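Local coordinates for conserved hypothetical protein (Methanosarcina mazei, PDB 2NR4) that binds flavin mononucleotide in a domain of the FMN-binding clan, though its reaction and cellular role are unknown, at residues I33-N43 and N69-V80; E54-K62 and N129-V139. All coordinates share one frame; numbering follows the deposited sequence.

Contact 1. Residues I33-N43 and N69-V80. With FMN (flavin mononucleotide), chain C.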
loop_
_atom_site.group_PDB
_atom_site.type_symbol
_atom_site.label_atom_id
_atom_site.label_comp_id
_atom_site.label_asym_id
_atom_site.label_seq_id
_atom_site.Cartn_x
_atom_site.Cartn_y
_atom_site.Cartn_z
ATOM N N ILE A 33 -6.312 -8.533 2.477
ATOM C CA ILE A 33 -5.697 -9.702 1.855
ATOM C C ILE A 33 -6.714 -10.390 0.937
ATOM O O ILE A 33 -7.859 -9.994 0.870
ATOM C CB ILE A 33 -5.142 -10.663 2.920
ATOM C CG1 ILE A 33 -6.171 -10.977 4.026
ATOM C CG2 ILE A 33 -3.823 -10.047 3.537
ATOM C CD1 ILE A 33 -7.239 -11.991 3.660
ATOM N N ILE A 34 -6.290 -11.423 0.233
ATOM C CA ILE A 34 -7.298 -12.233 -0.447
ATOM C C ILE A 34 -7.442 -13.526 0.353
ATOM O O ILE A 34 -6.481 -14.235 0.583
ATOM C CB ILE A 34 -6.858 -12.499 -1.880
ATOM C CG1 ILE A 34 -6.871 -11.147 -2.638
ATOM C CG2 ILE A 34 -7.779 -13.589 -2.530
ATOM C CD1 ILE A 34 -6.136 -11.192 -3.916
ATOM N N ALA A 35 -8.653 -13.835 0.755
ATOM C CA ALA A 35 -8.880 -15.013 1.588
ATOM C C ALA A 35 -9.178 -16.190 0.677
ATOM O O ALA A 35 -10.052 -16.068 -0.179
ATOM C CB ALA A 35 -10.057 -14.768 2.459
ATOM N N SER A 36 -8.482 -17.316 0.880
ATOM C CA SER A 36 -8.833 -18.555 0.120
ATOM C C SER A 36 -9.615 -19.479 1.052
ATOM O O SER A 36 -9.272 -19.626 2.230
ATOM C CB SER A 36 -7.593 -19.281 -0.427
ATOM O OG SER A 36 -6.573 -19.432 0.550
ATOM N N THR A 37 -10.649 -20.128 0.525
ATOM C CA THR A 37 -11.470 -21.020 1.354
ATOM C C THR A 37 -11.890 -22.179 0.427
ATOM O O THR A 37 -11.699 -22.090 -0.783
ATOM C CB THR A 37 -12.767 -20.339 1.837
ATOM O OG1 THR A 37 -13.483 -19.711 0.741
ATOM C CG2 THR A 37 -12.544 -19.329 3.015
ATOM N N GLY A 38 -12.495 -23.226 0.986
ATOM C CA GLY A 38 -13.138 -24.241 0.146
ATOM C C GLY A 38 -12.275 -25.451 -0.096
ATOM O O GLY A 38 -11.609 -25.542 -1.108
ATOM N N PHE A 39 -12.295 -26.358 0.866
ATOM C CA PHE A 39 -11.685 -27.664 0.768
ATOM C C PHE A 39 -12.043 -28.318 -0.563
ATOM O O PHE A 39 -11.145 -28.728 -1.314
ATOM C CB PHE A 39 -12.178 -28.542 1.940
ATOM C CG PHE A 39 -11.348 -28.437 3.195
ATOM C CD1 PHE A 39 -10.083 -29.031 3.269
ATOM C CD2 PHE A 39 -11.857 -27.809 4.341
ATOM C CE1 PHE A 39 -9.318 -28.957 4.456
ATOM C CE2 PHE A 39 -11.102 -27.723 5.531
ATOM C CZ PHE A 39 -9.833 -28.308 5.583
ATOM N N GLU A 40 -13.339 -28.333 -0.892
ATOM C CA GLU A 40 -13.869 -29.106 -2.030
ATOM C C GLU A 40 -13.975 -28.350 -3.357
ATOM O O GLU A 40 -14.171 -28.947 -4.399
ATOM C CB GLU A 40 -15.269 -29.631 -1.679
ATOM C CG GLU A 40 -15.306 -30.640 -0.551
ATOM C CD GLU A 40 -16.731 -31.066 -0.208
ATOM O OE1 GLU A 40 -17.639 -31.031 -1.098
ATOM O OE2 GLU A 40 -16.953 -31.444 0.961
ATOM N N HIS A 41 -13.890 -27.025 -3.308
ATOM C CA HIS A 41 -13.886 -26.191 -4.484
ATOM C C HIS A 41 -13.256 -24.864 -4.031
ATOM O O HIS A 41 -13.883 -24.128 -3.274
ATOM C CB HIS A 41 -15.274 -25.910 -5.040
ATOM C CG HIS A 41 -15.255 -24.941 -6.189
ATOM N ND1 HIS A 41 -14.977 -25.319 -7.485
ATOM C CD2 HIS A 41 -15.407 -23.595 -6.221
ATOM C CE1 HIS A 41 -14.995 -24.257 -8.270
ATOM N NE2 HIS A 41 -15.243 -23.194 -7.525
ATOM N N PRO A 42 -12.024 -24.598 -4.458
ATOM C CA PRO A 42 -11.343 -23.393 -3.929
ATOM C C PRO A 42 -11.974 -22.114 -4.428
ATOM O O PRO A 42 -12.346 -21.989 -5.615
ATOM C CB PRO A 42 -9.913 -23.534 -4.449
ATOM C CG PRO A 42 -10.038 -24.400 -5.720
ATOM C CD PRO A 42 -11.181 -25.339 -5.415
ATOM N N ASN A 43 -12.036 -21.141 -3.512
ATOM C CA ASN A 43 -12.631 -19.853 -3.766
ATOM C C ASN A 43 -11.691 -18.797 -3.200
ATOM O O ASN A 43 -10.994 -19.039 -2.195
ATOM C CB ASN A 43 -13.920 -19.738 -2.956
ATOM C CG ASN A 43 -14.654 -18.449 -3.238
ATOM O OD1 ASN A 43 -14.730 -17.522 -2.389
ATOM N ND2 ASN A 43 -15.186 -18.362 -4.432
ATOM N N ASN A 69 -18.287 -21.121 3.115
ATOM C CA ASN A 69 -17.196 -22.059 3.347
ATOM C C ASN A 69 -16.712 -22.031 4.806
ATOM O O ASN A 69 -16.377 -23.073 5.377
ATOM C CB ASN A 69 -16.024 -21.812 2.396
ATOM C CG ASN A 69 -16.328 -22.166 0.949
ATOM O OD1 ASN A 69 -17.236 -22.946 0.665
ATOM N ND2 ASN A 69 -15.552 -21.608 0.023
ATOM N N VAL A 70 -16.688 -20.840 5.401
ATOM C CA VAL A 70 -16.313 -20.725 6.805
ATOM C C VAL A 70 -17.320 -21.411 7.733
ATOM O O VAL A 70 -16.954 -22.177 8.633
ATOM C CB VAL A 70 -16.085 -19.274 7.183
ATOM C CG1 VAL A 70 -15.991 -19.131 8.703
ATOM C CG2 VAL A 70 -14.770 -18.780 6.491
ATOM N N LEU A 71 -18.582 -21.155 7.480
ATOM C CA LEU A 71 -19.657 -21.832 8.171
ATOM C C LEU A 71 -19.511 -23.362 8.141
ATOM O O LEU A 71 -19.545 -23.984 9.191
ATOM C CB LEU A 71 -20.991 -21.407 7.556
ATOM C CG LEU A 71 -21.869 -20.425 8.314
ATOM C CD1 LEU A 71 -21.155 -19.148 8.705
ATOM C CD2 LEU A 71 -23.072 -20.111 7.437
ATOM N N LYS A 72 -19.318 -23.952 6.962
ATOM C CA LYS A 72 -19.174 -25.399 6.842
ATOM C C LYS A 72 -17.841 -25.961 7.324
ATOM O O LYS A 72 -17.817 -26.979 8.018
ATOM C CB LYS A 72 -19.349 -25.857 5.405
ATOM C CG LYS A 72 -19.251 -27.394 5.283
ATOM C CD LYS A 72 -18.953 -27.840 3.868
ATOM C CE LYS A 72 -19.572 -29.200 3.614
ATOM N NZ LYS A 72 -19.601 -29.478 2.155
ATOM N N GLU A 73 -16.743 -25.322 6.917
ATOM C CA GLU A 73 -15.414 -25.888 7.072
ATOM C C GLU A 73 -14.605 -25.313 8.212
ATOM O O GLU A 73 -13.641 -25.937 8.659
ATOM C CB GLU A 73 -14.643 -25.761 5.761
ATOM C CG GLU A 73 -15.311 -26.578 4.649
ATOM C CD GLU A 73 -14.667 -26.402 3.301
ATOM O OE1 GLU A 73 -13.636 -25.692 3.189
ATOM O OE2 GLU A 73 -15.204 -26.986 2.331
ATOM N N LYS A 74 -14.973 -24.113 8.655
ATOM C CA LYS A 74 -14.251 -23.373 9.740
ATOM C C LYS A 74 -12.741 -23.240 9.531
ATOM O O LYS A 74 -11.907 -23.376 10.471
ATOM C CB LYS A 74 -14.593 -23.914 11.133
ATOM C CG LYS A 74 -16.084 -23.788 11.487
ATOM C CD LYS A 74 -16.778 -25.081 11.061
ATOM C CE LYS A 74 -18.107 -25.283 11.758
ATOM N NZ LYS A 74 -18.801 -26.458 11.129
ATOM N N CYS A 75 -12.389 -22.939 8.294
ATOM C CA CYS A 75 -10.995 -22.749 7.909
ATOM C C CYS A 75 -10.935 -21.738 6.778
ATOM O O CYS A 75 -11.825 -21.693 5.895
ATOM C CB CYS A 75 -10.362 -24.068 7.447
ATOM S SG CYS A 75 -8.579 -24.090 7.103
ATOM N N LEU A 76 -9.887 -20.915 6.821
ATOM C CA LEU A 76 -9.690 -19.828 5.824
ATOM C C LEU A 76 -8.220 -19.481 5.829
ATOM O O LEU A 76 -7.585 -19.517 6.893
ATOM C CB LEU A 76 -10.580 -18.641 6.208
ATOM C CG LEU A 76 -10.415 -17.214 5.676
ATOM C CD1 LEU A 76 -11.693 -16.457 6.010
ATOM C CD2 LEU A 76 -9.164 -16.477 6.247
ATOM N N ALA A 77 -7.652 -19.146 4.670
ATOM C CA ALA A 77 -6.245 -18.753 4.623
ATOM C C ALA A 77 -6.134 -17.300 4.130
ATOM O O ALA A 77 -6.840 -16.907 3.211
ATOM C CB ALA A 77 -5.483 -19.653 3.679
ATOM N N SER A 78 -5.289 -16.506 4.781
ATOM C CA SER A 78 -4.906 -15.236 4.207
ATOM C C SER A 78 -3.902 -15.442 3.081
ATOM O O SER A 78 -3.019 -16.312 3.157
ATOM C CB SER A 78 -4.251 -14.367 5.309
ATOM O OG SER A 78 -3.123 -15.019 5.887
ATOM N N ASN A 79 -3.984 -14.607 2.058
ATOM C CA ASN A 79 -2.991 -14.513 0.981
ATOM C C ASN A 79 -2.632 -13.046 0.728
ATOM O O ASN A 79 -3.496 -12.260 0.291
ATOM C CB ASN A 79 -3.541 -15.068 -0.331
ATOM C CG ASN A 79 -3.921 -16.550 -0.200
ATOM O OD1 ASN A 79 -3.087 -17.428 -0.433
ATOM N ND2 ASN A 79 -5.146 -16.820 0.250
ATOM N N VAL A 80 -1.373 -12.715 0.958
ATOM C CA VAL A 80 -0.888 -11.340 0.688
ATOM C C VAL A 80 -0.613 -11.207 -0.793
ATOM O O VAL A 80 0.154 -11.999 -1.365
ATOM C CB VAL A 80 0.381 -10.956 1.521
ATOM C CG1 VAL A 80 0.908 -9.579 1.052
ATOM C CG2 VAL A 80 0.059 -10.971 3.031
HETATM N N1 FMN C . -16.211 -8.857 2.440
HETATM C C2 FMN C . -16.353 -9.342 3.723
HETATM O O2 FMN C . -17.301 -10.084 3.968
HETATM N N3 FMN C . -15.468 -8.971 4.712
HETATM C C4 FMN C . -14.410 -8.124 4.420
HETATM O O4 FMN C . -13.499 -7.958 5.222
HETATM C C4A FMN C . -14.255 -7.640 3.123
HETATM N N5 FMN C . -13.211 -6.784 2.808
HETATM C C5A FMN C . -13.043 -6.315 1.512
HETATM C C6 FMN C . -11.971 -5.466 1.209
HETATM C C7 FMN C . -11.793 -4.994 -0.083
HETATM C C7M FMN C . -10.671 -4.029 -0.349
HETATM C C8 FMN C . -12.718 -5.365 -1.082
HETATM C C8M FMN C . -12.493 -5.026 -2.508
HETATM C C9 FMN C . -13.797 -6.209 -0.787
HETATM C C9A FMN C . -13.951 -6.697 0.524
HETATM N N10 FMN C . -15.012 -7.545 0.847
HETATM C C10 FMN C . -15.166 -8.012 2.136
HETATM C "C1'" FMN C . -16.081 -7.832 -0.164
HETATM C "C2'" FMN C . -15.793 -9.187 -0.798
HETATM O "O2'" FMN C . -14.469 -9.218 -1.261
HETATM C "C3'" FMN C . -16.704 -9.354 -1.991
HETATM O "O3'" FMN C . -18.046 -9.346 -1.534
HETATM C "C4'" FMN C . -16.371 -10.624 -2.771
HETATM O "O4'" FMN C . -17.078 -10.511 -3.980
HETATM C "C5'" FMN C . -16.786 -11.896 -2.019
HETATM O "O5'" FMN C . -16.797 -13.005 -2.894
HETATM P P FMN C . -17.055 -14.544 -2.446
HETATM O O1P FMN C . -18.567 -14.767 -2.624
HETATM O O2P FMN C . -16.710 -14.691 -0.946
HETATM O O3P FMN C . -16.281 -15.438 -3.417
HETATM O O HOH W 1 -12.988 -23.069 3.880
HETATM O O HOH W 2 -15.750 -26.418 -0.334
HETATM O O HOH W 3 -16.160 -22.672 -2.651
#

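Contact 2. Residues E54-K62 and N129-V139. With FMN (flavin mononucleotide), chain C.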
loop_
_atom_site.group_PDB
_atom_site.type_symbol
_atom_site.label_atom_id
_atom_site.label_comp_id
_atom_site.label_asym_id
_atom_site.label_seq_id
_atom_site.Cartn_x
_atom_site.Cartn_y
_atom_site.Cartn_z
ATOM N N GLU A 54 -5.418 -8.690 20.245
ATOM C CA GLU A 54 -5.610 -10.095 20.634
ATOM C C GLU A 54 -5.503 -11.029 19.412
ATOM O O GLU A 54 -4.614 -10.830 18.565
ATOM C CB GLU A 54 -6.912 -10.241 21.423
ATOM C CG GLU A 54 -6.984 -9.312 22.682
ATOM C CD GLU A 54 -5.816 -9.524 23.674
ATOM O OE1 GLU A 54 -5.470 -10.696 23.958
ATOM O OE2 GLU A 54 -5.237 -8.518 24.164
ATOM N N ARG A 55 -6.361 -12.048 19.322
ATOM C CA ARG A 55 -6.356 -12.879 18.135
ATOM C C ARG A 55 -6.928 -12.054 16.971
ATOM O O ARG A 55 -7.828 -11.231 17.188
ATOM C CB ARG A 55 -7.199 -14.157 18.301
ATOM C CG ARG A 55 -6.674 -15.134 19.380
ATOM C CD ARG A 55 -7.382 -16.511 19.298
ATOM N NE ARG A 55 -7.025 -17.329 20.476
ATOM C CZ ARG A 55 -5.924 -18.068 20.542
ATOM N NH1 ARG A 55 -5.077 -18.098 19.505
ATOM N NH2 ARG A 55 -5.645 -18.749 21.639
ATOM N N PRO A 56 -6.413 -12.293 15.753
ATOM C CA PRO A 56 -7.034 -11.645 14.595
ATOM C C PRO A 56 -8.428 -12.182 14.413
ATOM O O PRO A 56 -8.733 -13.298 14.918
ATOM C CB PRO A 56 -6.180 -12.060 13.414
ATOM C CG PRO A 56 -5.220 -13.071 13.888
ATOM C CD PRO A 56 -5.268 -13.141 15.388
ATOM N N PHE A 57 -9.264 -11.415 13.714
ATOM C CA PHE A 57 -10.625 -11.846 13.403
ATOM C C PHE A 57 -11.120 -11.308 12.062
ATOM O O PHE A 57 -10.497 -10.416 11.465
ATOM C CB PHE A 57 -11.615 -11.479 14.480
ATOM C CG PHE A 57 -11.808 -9.991 14.696
ATOM C CD1 PHE A 57 -12.897 -9.345 14.141
ATOM C CD2 PHE A 57 -10.945 -9.283 15.536
ATOM C CE1 PHE A 57 -13.095 -7.972 14.357
ATOM C CE2 PHE A 57 -11.137 -7.908 15.772
ATOM C CZ PHE A 57 -12.209 -7.271 15.192
ATOM N N VAL A 58 -12.225 -11.880 11.593
ATOM C CA VAL A 58 -12.801 -11.465 10.308
ATOM C C VAL A 58 -14.261 -11.165 10.501
ATOM O O VAL A 58 -14.906 -11.738 11.372
ATOM C CB VAL A 58 -12.633 -12.518 9.120
ATOM C CG1 VAL A 58 -11.238 -12.620 8.663
ATOM C CG2 VAL A 58 -13.195 -13.918 9.491
ATOM N N ARG A 59 -14.785 -10.250 9.676
ATOM C CA ARG A 59 -16.202 -9.961 9.694
ATOM C C ARG A 59 -16.590 -10.266 8.275
ATOM O O ARG A 59 -16.149 -9.573 7.348
ATOM C CB ARG A 59 -16.493 -8.474 9.986
ATOM C CG ARG A 59 -16.015 -7.939 11.318
ATOM C CD ARG A 59 -16.748 -6.603 11.697
ATOM N NE ARG A 59 -16.273 -6.044 12.980
ATOM C CZ ARG A 59 -16.895 -6.165 14.155
ATOM N NH1 ARG A 59 -18.061 -6.784 14.249
ATOM N NH2 ARG A 59 -16.355 -5.633 15.252
ATOM N N LEU A 60 -17.347 -11.333 8.087
ATOM C CA LEU A 60 -17.770 -11.723 6.747
ATOM C C LEU A 60 -19.249 -11.375 6.503
ATOM O O LEU A 60 -20.124 -11.728 7.285
ATOM C CB LEU A 60 -17.545 -13.220 6.539
ATOM C CG LEU A 60 -16.251 -13.850 7.033
ATOM C CD1 LEU A 60 -16.376 -15.360 7.047
ATOM C CD2 LEU A 60 -15.123 -13.449 6.094
ATOM N N PHE A 61 -19.524 -10.682 5.405
ATOM C CA PHE A 61 -20.879 -10.419 4.964
ATOM C C PHE A 61 -21.623 -11.727 4.697
ATOM O O PHE A 61 -21.115 -12.626 4.018
ATOM C CB PHE A 61 -20.859 -9.538 3.707
ATOM C CG PHE A 61 -20.445 -8.117 3.981
ATOM C CD1 PHE A 61 -21.157 -7.338 4.898
ATOM C CD2 PHE A 61 -19.357 -7.558 3.328
ATOM C CE1 PHE A 61 -20.786 -6.013 5.160
ATOM C CE2 PHE A 61 -18.966 -6.251 3.587
ATOM C CZ PHE A 61 -19.682 -5.468 4.509
ATOM N N LYS A 62 -22.811 -11.861 5.276
ATOM C CA LYS A 62 -23.539 -13.099 5.141
ATOM C C LYS A 62 -23.959 -13.279 3.683
ATOM O O LYS A 62 -24.317 -12.308 3.018
ATOM C CB LYS A 62 -24.771 -13.111 6.052
ATOM C CG LYS A 62 -24.473 -13.221 7.528
ATOM C CD LYS A 62 -25.746 -13.450 8.358
ATOM C CE LYS A 62 -26.062 -12.225 9.216
ATOM N NZ LYS A 62 -27.169 -12.449 10.200
ATOM N N ASN A 129 -22.870 -14.377 15.008
ATOM C CA ASN A 129 -23.516 -13.363 14.185
ATOM C C ASN A 129 -23.548 -12.041 14.912
ATOM O O ASN A 129 -23.892 -11.970 16.107
ATOM C CB ASN A 129 -24.928 -13.777 13.827
ATOM C CG ASN A 129 -24.975 -15.038 13.014
ATOM O OD1 ASN A 129 -25.871 -15.855 13.199
ATOM N ND2 ASN A 129 -24.016 -15.215 12.105
ATOM N N THR A 130 -23.144 -10.995 14.213
ATOM C CA THR A 130 -23.468 -9.635 14.629
ATOM C C THR A 130 -23.875 -8.813 13.428
ATOM O O THR A 130 -23.126 -8.719 12.442
ATOM C CB THR A 130 -22.344 -8.897 15.433
ATOM O OG1 THR A 130 -22.094 -7.617 14.832
ATOM C CG2 THR A 130 -21.047 -9.692 15.490
ATOM N N ASP A 131 -25.068 -8.228 13.537
ATOM C CA ASP A 131 -25.639 -7.353 12.532
ATOM C C ASP A 131 -26.016 -8.207 11.336
ATOM O O ASP A 131 -26.827 -9.136 11.450
ATOM C CB ASP A 131 -24.648 -6.237 12.150
ATOM C CG ASP A 131 -24.224 -5.383 13.352
ATOM O OD1 ASP A 131 -24.623 -5.693 14.506
ATOM O OD2 ASP A 131 -23.485 -4.391 13.142
ATOM N N GLN A 132 -25.410 -7.915 10.196
ATOM C CA GLN A 132 -25.626 -8.734 9.017
ATOM C C GLN A 132 -24.302 -9.408 8.611
ATOM O O GLN A 132 -23.995 -9.615 7.416
ATOM C CB GLN A 132 -26.287 -7.888 7.923
ATOM C CG GLN A 132 -27.365 -6.937 8.525
ATOM C CD GLN A 132 -28.585 -6.707 7.641
ATOM O OE1 GLN A 132 -28.531 -6.861 6.411
ATOM N NE2 GLN A 132 -29.702 -6.323 8.271
ATOM N N SER A 133 -23.538 -9.772 9.647
ATOM C CA SER A 133 -22.197 -10.308 9.490
ATOM C C SER A 133 -21.968 -11.539 10.343
ATOM O O SER A 133 -22.645 -11.746 11.358
ATOM C CB SER A 133 -21.146 -9.271 9.884
ATOM O OG SER A 133 -20.809 -8.466 8.774
ATOM N N LEU A 134 -21.031 -12.368 9.897
ATOM C CA LEU A 134 -20.547 -13.452 10.713
ATOM C C LEU A 134 -19.139 -13.066 11.134
ATOM O O LEU A 134 -18.277 -12.800 10.289
ATOM C CB LEU A 134 -20.512 -14.733 9.911
ATOM C CG LEU A 134 -19.879 -15.909 10.654
ATOM C CD1 LEU A 134 -20.892 -16.496 11.687
ATOM C CD2 LEU A 134 -19.402 -16.952 9.650
ATOM N N VAL A 135 -18.912 -13.034 12.440
ATOM C CA VAL A 135 -17.582 -12.745 12.976
ATOM C C VAL A 135 -16.981 -14.074 13.440
ATOM O O VAL A 135 -17.698 -14.931 13.991
ATOM C CB VAL A 135 -17.649 -11.730 14.098
ATOM C CG1 VAL A 135 -16.257 -11.398 14.623
ATOM C CG2 VAL A 135 -18.349 -10.456 13.609
ATOM N N ALA A 136 -15.699 -14.237 13.164
ATOM C CA ALA A 136 -14.895 -15.382 13.626
ATOM C C ALA A 136 -13.505 -14.925 14.042
ATOM O O ALA A 136 -12.881 -14.111 13.354
ATOM C CB ALA A 136 -14.779 -16.430 12.517
ATOM N N ASP A 137 -12.997 -15.461 15.151
ATOM C CA ASP A 137 -11.586 -15.269 15.477
ATOM C C ASP A 137 -10.765 -16.299 14.719
ATOM O O ASP A 137 -11.333 -17.312 14.244
ATOM C CB ASP A 137 -11.377 -15.375 16.991
ATOM C CG ASP A 137 -12.307 -14.466 17.749
ATOM O OD1 ASP A 137 -12.311 -13.253 17.447
ATOM O OD2 ASP A 137 -13.074 -14.944 18.627
ATOM N N LEU A 138 -9.459 -16.058 14.595
ATOM C CA LEU A 138 -8.574 -16.853 13.776
ATOM C C LEU A 138 -7.388 -17.408 14.541
ATOM O O LEU A 138 -6.627 -16.654 15.166
ATOM C CB LEU A 138 -8.036 -16.034 12.605
ATOM C CG LEU A 138 -9.103 -15.457 11.645
ATOM C CD1 LEU A 138 -8.410 -14.630 10.589
ATOM C CD2 LEU A 138 -9.948 -16.557 10.969
ATOM N N VAL A 139 -7.213 -18.720 14.443
ATOM C CA VAL A 139 -6.093 -19.399 15.118
ATOM C C VAL A 139 -5.169 -20.003 14.018
ATOM O O VAL A 139 -5.625 -20.843 13.244
ATOM C CB VAL A 139 -6.628 -20.522 16.050
ATOM C CG1 VAL A 139 -5.448 -21.182 16.752
ATOM C CG2 VAL A 139 -7.676 -19.975 17.050
HETATM N N1 FMN C . -16.211 -8.857 2.440
HETATM C C2 FMN C . -16.353 -9.342 3.723
HETATM O O2 FMN C . -17.301 -10.084 3.968
HETATM N N3 FMN C . -15.468 -8.971 4.712
HETATM C C4 FMN C . -14.410 -8.124 4.420
HETATM O O4 FMN C . -13.499 -7.958 5.222
HETATM C C4A FMN C . -14.255 -7.640 3.123
HETATM N N5 FMN C . -13.211 -6.784 2.808
HETATM C C5A FMN C . -13.043 -6.315 1.512
HETATM C C6 FMN C . -11.971 -5.466 1.209
HETATM C C7 FMN C . -11.793 -4.994 -0.083
HETATM C C7M FMN C . -10.671 -4.029 -0.349
HETATM C C8 FMN C . -12.718 -5.365 -1.082
HETATM C C8M FMN C . -12.493 -5.026 -2.508
HETATM C C9 FMN C . -13.797 -6.209 -0.787
HETATM C C9A FMN C . -13.951 -6.697 0.524
HETATM N N10 FMN C . -15.012 -7.545 0.847
HETATM C C10 FMN C . -15.166 -8.012 2.136
HETATM C "C1'" FMN C . -16.081 -7.832 -0.164
HETATM C "C2'" FMN C . -15.793 -9.187 -0.798
HETATM O "O2'" FMN C . -14.469 -9.218 -1.261
HETATM C "C3'" FMN C . -16.704 -9.354 -1.991
HETATM O "O3'" FMN C . -18.046 -9.346 -1.534
HETATM C "C4'" FMN C . -16.371 -10.624 -2.771
HETATM O "O4'" FMN C . -17.078 -10.511 -3.980
HETATM C "C5'" FMN C . -16.786 -11.896 -2.019
HETATM O "O5'" FMN C . -16.797 -13.005 -2.894
HETATM P P FMN C . -17.055 -14.544 -2.446
HETATM O O1P FMN C . -18.567 -14.767 -2.624
HETATM O O2P FMN C . -16.710 -14.691 -0.946
HETATM O O3P FMN C . -16.281 -15.438 -3.417
HETATM O O HOH W 4 -10.252 -11.681 18.426
HETATM O O HOH W 5 -4.798 -16.445 17.152
HETATM O O HOH W 6 -29.440 -10.044 10.770
#

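Contact 1. Residues I33-N43 and N69-V80
Thr37 and Asn69 meet through two first torsions: in Thr37, OG1 sits between the backbone N and the carbonyl carbon (chi1 50°), and in Asn69, CG lies beside the backbone N (chi1 -69°). This brings Asn69 ND2 within 2.9 Å of Thr37 OG1 along an almost straight bond, with the hydroxyl in the amide plane. A water accepts from the same ND2 and donates to His41 O. Glu73, extended beyond CG, runs antiparallel alongside the Phe39 side chain; its OE1 takes the Phe39 backbone N-H on the syn side, somewhat out of the carboxylate plane, at 2.8 Å, and water links OE1 to Gly38 N and Cys75 O. Carboxylate and phenyl planes are 59° apart. A long salt bridge from Glu40 OE2 to Lys72 NZ, 3.5 Å, joins two exposed residues.

Away from this turn the strands run antiparallel, Ser36 and Ala77 forming a hydrogen-bonded pair. The buried Asn79 amide bridges two acceptors: ND2 donates to Ile34 O at 2.9 Å and to Ser36 OG at 3.0 Å, both nearly in its plane, which fixes its rotation, while OD1 accepts from Leu113 N. Ser36 OG is also hydrogen-bonded to Pro111 O.

Strands 29-37 and 75-79 join the first and last positions in the six-strand order, closing the barrel. Strand 43-51 flanks one partner and strand 118-130 the other, while strand 110-113 covers Ile34, Cys75 and Ala77.

Contact 2. Residues E54-K62 and N129-V139
Arg55 opens the contact by laying its extended chain across Val139, Arg55 NH1 lying 4.0 Å from Val139 CG2, while a water joins NH1 to Leu138 O. Pro56 O then accepts from Leu138 N, and Pro56 CG packs against Leu138 CB.

From Phe57 the two strands are in regular antiparallel register. Phe57 CG stands between the backbone N and the carbonyl carbon (chi1 64°), and the Phe57 side chain lies beside that of Val135, Phe57 CD1 4.0 Å from Val135 CG1; neighbouring Asp137 is turned to a salt bridge with Arg128. Val58 and Ala136 form a hydrogen-bonded pair, and on the buried face the side chains of Val58 and Leu138 cross at about a right angle, CG1 of the first touching CD1 of the second.

Arg59 returns to the Phe57 face and lies alongside Val135, with Arg59 NH1 3.7 Å from Val135 CG2. Its carbonyl does different work: it accepts from FMN N3 at 2.8 Å. Leu60 turns inward, and two short bonds to Leu134 hold its backbone, N to O and O to N. Phe61 N, in a non-hydrogen-bonded pair with Ser133, donates outward to FMN O2 at 2.7 Å in a nearly straight bond. One strand edge therefore reads the N3-H and O2 of the isoalloxazine while the other edge pairs with strand 133-145. Lys62 bends at chi3 (-111°), which carries CE over the Gln132 backbone, 3.4 Å from its C atom.

Strand 57-61 lies between strands 43-51 and 133-145, the latter bordered in turn by strand 118-130. On the inner face Ile47 and Ile49 pack against Leu60 and Val58, and helix 65-73 covers Leu60 and Leu134 through Val70, Trp67 and Leu71.

Reading from the N terminus, the chain enters contact 1 on strand 29-37, turns into strand 43-51 and passes through 54-62, the first half of contact 2, before helix 65-73 and strand 75-79 return to complete contact 1 across a 25-residue loop. Contact 2 waits much longer, closing 66 residues later when strand 133-145 arrives. The two closures therefore cross rather than nest. Contact 1 ties the first barrel strand of the chain to the fourth; contact 2 joins the third and sixth, which are neighbours in the sheet. Helix 65-73 ties them together, Val70 CG2 lying 3.8 Å from Leu60 CD1. The flavin spans both: Asn43 approaches its phosphate, while 57-61 grips the ring system.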